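Local coordinates for ferric-siderophore receptor protein (Streptomyces coelicolor, PDB 2X4L) that probably binds ferric siderophores outside the cell membrane and delivers them for uptake, as a solute-binding protein of iron transport, at residues A[252-255]-A[256-259]; A[127-130]-A[131-134]. One frame throughout, in Å; residues are numbered along the deposited sequence.

Contact 1 (A[252-255]-A[256-259])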
loop_
_atom_site.group_PDB
_atom_site.type_symbol
_atom_site.label_atom_id
_atom_site.label_comp_id
_atom_site.label_asym_id
_atom_site.label_seq_id
_atom_site.Cartn_x
_atom_site.Cartn_y
_atom_site.Cartn_z
ATOM N N TRP A 252 -6.565 -21.974 -9.125
ATOM C CA TRP A 252 -7.851 -21.334 -9.236
ATOM C C TRP A 252 -8.980 -22.260 -8.880
ATOM O O TRP A 252 -10.003 -21.857 -8.346
ATOM C CB TRP A 252 -8.026 -20.792 -10.632
ATOM C CG TRP A 252 -7.462 -19.413 -10.726
ATOM C CD1 TRP A 252 -6.337 -19.065 -11.346
ATOM C CD2 TRP A 252 -8.014 -18.223 -10.150
ATOM N NE1 TRP A 252 -6.109 -17.707 -11.186
ATOM C CE2 TRP A 252 -7.133 -17.176 -10.464
ATOM C CE3 TRP A 252 -9.161 -17.961 -9.412
ATOM C CZ2 TRP A 252 -7.357 -15.843 -10.069
ATOM C CZ3 TRP A 252 -9.394 -16.610 -8.966
ATOM C CH2 TRP A 252 -8.478 -15.598 -9.312
ATOM N N GLU A 253 -8.802 -23.538 -9.209
ATOM C CA GLU A 253 -9.817 -24.502 -8.864
ATOM C C GLU A 253 -9.902 -24.734 -7.381
ATOM O O GLU A 253 -10.843 -25.340 -6.942
ATOM C CB GLU A 253 -9.654 -25.841 -9.655
ATOM C CG GLU A 253 -8.331 -26.544 -9.490
ATOM C CD GLU A 253 -7.220 -26.057 -10.487
ATOM O OE1 GLU A 253 -7.317 -24.903 -11.055
ATOM O OE2 GLU A 253 -6.245 -26.857 -10.689
ATOM N N ASN A 254 -8.980 -24.192 -6.564
ATOM C CA ASN A 254 -9.052 -24.427 -5.126
ATOM C C ASN A 254 -9.301 -23.136 -4.306
ATOM O O ASN A 254 -9.093 -23.083 -3.041
ATOM C CB ASN A 254 -7.782 -25.073 -4.566
ATOM C CG ASN A 254 -7.911 -25.402 -3.043
ATOM O OD1 ASN A 254 -9.043 -25.665 -2.500
ATOM N ND2 ASN A 254 -6.744 -25.401 -2.339
ATOM N N VAL A 255 -9.893 -22.157 -4.989
ATOM C CA VAL A 255 -10.147 -20.869 -4.266
ATOM C C VAL A 255 -11.240 -20.957 -3.183
ATOM O O VAL A 255 -11.411 -20.069 -2.351
ATOM C CB VAL A 255 -10.363 -19.674 -5.207
ATOM C CG1 VAL A 255 -9.077 -19.419 -6.015
ATOM C CG2 VAL A 255 -11.620 -19.856 -6.056
ATOM N N ASP A 256 -12.015 -22.049 -3.180
ATOM C CA ASP A 256 -12.979 -22.281 -2.111
ATOM C C ASP A 256 -12.422 -22.981 -0.851
ATOM O O ASP A 256 -13.169 -23.394 0.019
ATOM C CB ASP A 256 -14.174 -23.079 -2.667
ATOM C CG ASP A 256 -13.734 -24.407 -3.359
ATOM O OD1 ASP A 256 -12.545 -24.759 -3.551
ATOM O OD2 ASP A 256 -14.639 -25.154 -3.855
ATOM N N LYS A 257 -11.103 -22.999 -0.698
ATOM C CA LYS A 257 -10.505 -23.658 0.451
ATOM C C LYS A 257 -11.047 -23.202 1.789
ATOM O O LYS A 257 -11.233 -24.049 2.702
ATOM C CB LYS A 257 -8.971 -23.582 0.388
ATOM C CG LYS A 257 -8.252 -24.225 1.527
ATOM C CD LYS A 257 -6.738 -24.294 1.401
ATOM C CE LYS A 257 -6.184 -24.928 2.654
ATOM N NZ LYS A 257 -4.711 -25.115 2.615
ATOM N N TYR A 258 -11.133 -21.868 1.939
ATOM C CA TYR A 258 -11.518 -21.249 3.196
ATOM C C TYR A 258 -12.894 -20.588 3.060
ATOM O O TYR A 258 -13.128 -19.747 2.195
ATOM C CB TYR A 258 -10.521 -20.119 3.604
ATOM C CG TYR A 258 -9.123 -20.632 3.683
ATOM C CD1 TYR A 258 -8.733 -21.413 4.727
ATOM C CD2 TYR A 258 -8.220 -20.292 2.722
ATOM C CE1 TYR A 258 -7.432 -21.899 4.815
ATOM C CE2 TYR A 258 -6.941 -20.746 2.770
ATOM C CZ TYR A 258 -6.559 -21.592 3.847
ATOM O OH TYR A 258 -5.251 -22.060 3.965
ATOM N N PRO A 259 -13.783 -20.881 3.986
ATOM C CA PRO A 259 -15.089 -20.184 3.936
ATOM C C PRO A 259 -14.833 -18.688 4.326
ATOM O O PRO A 259 -14.127 -18.408 5.313
ATOM C CB PRO A 259 -15.865 -20.909 5.008
ATOM C CG PRO A 259 -15.253 -22.334 4.930
ATOM C CD PRO A 259 -13.820 -22.066 4.873
HETATM O O HOH W 1 -11.055 -19.583 0.273
#
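The amide of Asn254 lies alongside the first half of the Lys257 chain, with OD1 3.6 Å from Lys257 CB. Its other branch, ND2, comes to 3.9 Å from Lys257 CD. The carboxylate of Asp256 is turned 73° from the amide plane, its OD1 3.8 Å from Asn254 OD1. Lys257 CG sits over the centre of one face of the Tyr258 ring, 3.8 Å above the plane. With CG anti to the backbone N (chi1 180°) and every later torsion extended, the lysine runs on past the ring to a salt bridge with Glu248, which is also hydrogen-bonded to the tyrosine OH. Replacing Asn254 by an alanine would probably open a gap beside CB and CD of Lys257, though the ring and Glu248 would still hold the chain. Along the backbone, a water joins Val255 O (2.7 Å) to Tyr258 N (2.8 Å), and Lys257 N bonds to Asn254 O at 3.1 Å, bent to 140° at the hydrogen. The latter bond closes a type I beta turn, Asn254 to Lys257, which follows a short 3-10 segment in the surface loop linking strands 247-251 and 262-266 of the mixed sheet.

Contact 2 (A[127-130]-A[131-134])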
loop_
_atom_site.group_PDB
_atom_site.type_symbol
_atom_site.label_atom_id
_atom_site.label_comp_id
_atom_site.label_asym_id
_atom_site.label_seq_id
_atom_site.Cartn_x
_atom_site.Cartn_y
_atom_site.Cartn_z
ATOM N N SER A 127 10.880 -1.233 -5.469
ATOM C CA SER A 127 10.649 -0.866 -6.864
ATOM C C SER A 127 11.882 -0.280 -7.561
ATOM O O SER A 127 11.800 0.047 -8.767
ATOM C CB SER A 127 9.425 0.113 -6.988
ATOM O OG SER A 127 8.872 0.061 -8.314
ATOM N N VAL A 128 13.003 -0.122 -6.866
ATOM C CA VAL A 128 14.233 0.357 -7.507
ATOM C C VAL A 128 14.774 -0.901 -8.174
ATOM O O VAL A 128 14.966 -1.928 -7.520
ATOM C CB VAL A 128 15.226 0.932 -6.474
ATOM C CG1 VAL A 128 16.528 1.290 -7.167
ATOM C CG2 VAL A 128 14.661 2.207 -5.885
ATOM N N PRO A 129 15.026 -0.846 -9.504
ATOM C CA PRO A 129 15.431 -2.070 -10.196
ATOM C C PRO A 129 16.661 -2.687 -9.564
ATOM O O PRO A 129 17.657 -1.982 -9.374
ATOM C CB PRO A 129 15.668 -1.649 -11.616
ATOM C CG PRO A 129 15.131 -0.296 -11.786
ATOM C CD PRO A 129 14.809 0.303 -10.403
ATOM N N GLU A 130 16.591 -3.996 -9.306
ATOM C CA GLU A 130 17.724 -4.637 -8.760
ATOM C C GLU A 130 18.941 -4.539 -9.638
ATOM O O GLU A 130 20.010 -4.354 -9.109
ATOM C CB GLU A 130 17.377 -6.117 -8.580
ATOM C CG GLU A 130 18.467 -6.833 -7.800
ATOM C CD GLU A 130 18.337 -6.435 -6.317
ATOM O OE1 GLU A 130 17.252 -5.868 -5.893
ATOM O OE2 GLU A 130 19.336 -6.673 -5.607
ATOM N N GLU A 131 18.749 -4.598 -10.933
ATOM C CA GLU A 131 19.916 -4.585 -11.827
ATOM C C GLU A 131 20.587 -3.228 -11.954
ATOM O O GLU A 131 21.737 -3.170 -12.474
ATOM C CB GLU A 131 19.532 -5.079 -13.177
ATOM C CG GLU A 131 18.598 -4.164 -13.914
ATOM C CD GLU A 131 17.098 -4.375 -13.664
ATOM O OE1 GLU A 131 16.622 -4.953 -12.568
ATOM O OE2 GLU A 131 16.390 -3.928 -14.623
ATOM N N SER A 132 19.976 -2.184 -11.405
ATOM C CA SER A 132 20.586 -0.848 -11.559
ATOM C C SER A 132 20.603 -0.043 -10.279
ATOM O O SER A 132 20.875 1.152 -10.288
ATOM C CB SER A 132 19.898 -0.098 -12.740
ATOM O OG SER A 132 18.558 0.047 -12.470
ATOM N N LYS A 133 20.306 -0.718 -9.164
ATOM C CA LYS A 133 20.170 0.024 -7.891
ATOM C C LYS A 133 21.450 0.742 -7.510
ATOM O O LYS A 133 21.410 1.778 -6.883
ATOM C CB LYS A 133 19.678 -0.890 -6.745
ATOM C CG LYS A 133 20.648 -2.047 -6.451
ATOM C CD LYS A 133 20.029 -3.029 -5.447
ATOM C CE LYS A 133 21.211 -3.940 -4.990
ATOM N NZ LYS A 133 20.776 -5.171 -4.272
ATOM N N ASP A 134 22.610 0.168 -7.832
ATOM C CA ASP A 134 23.879 0.834 -7.539
ATOM C C ASP A 134 24.061 2.101 -8.338
ATOM O O ASP A 134 24.506 3.124 -7.798
ATOM C CB ASP A 134 25.033 -0.165 -7.767
ATOM C CG ASP A 134 25.127 -0.642 -9.273
ATOM O OD1 ASP A 134 24.108 -0.965 -9.940
ATOM O OD2 ASP A 134 26.278 -0.755 -9.803
#
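Glu130 and Lys133 lie side by side and point the same way, so that the acid and the amine meet at the ends of two roughly aligned chains. Glu130 OE2 and Lys133 NZ form a salt bridge with a very short modelled separation of 2.5 Å; the other carboxylate oxygen, OE1, stays 3.9 Å from the same NZ. The two chains reach this point differently: Glu130 leaves the backbone with CG anti to N and then bends at chi2 (75°), whereas Lys133 starts with CG between its backbone N and carbonyl carbon (chi1 61°) and runs extended, its CE passing 3.4 Å from Glu130 OE2. The buried Val128 meets the base of Lys133 at about a right angle, laying CG1 3.9 Å from Lys133 CB. This is the lead-in to helix 133-139, which follows strand 113-118 of the parallel sheet; Ser132 occupies the N-cap position, although its hydroxyl makes no capping bond. That hydroxyl turns instead to Pro129, with OG 3.5 Å from the proline CB and equally near CG. Glu131 folds back to the same proline, its OE1 3.6 Å from Pro129 CB. The backbone turn beneath is held by Ser132 N donating to Pro129 O at 3.1 Å. Beyond the two segments, Pro129 packs on Leu101 and Val128 on Phe69 of strand 67-69.

Overall arrangement
Contact 1 is a surface contact and contact 2 is partly buried; their centres are 36 Å apart and their nearest atoms about 23 Å, so they do not touch. Each lies in the connection after a strand, but of different sheets: 252-259 is in a loop between two strands of the mixed sheet, whereas 127-134 leads from a strand of the parallel sheet into a helix. Both are local chain turns with a backbone bond spanning three residues. Their lysines differ in pairing: that of contact 2 is matched with an acid inside the turn, that of contact 1 with one on the strand that leads into the loop. Contact 2 has two buried residues in touch, Val128 and Pro129, against one, Val255, in contact 1, which adds a bridging water.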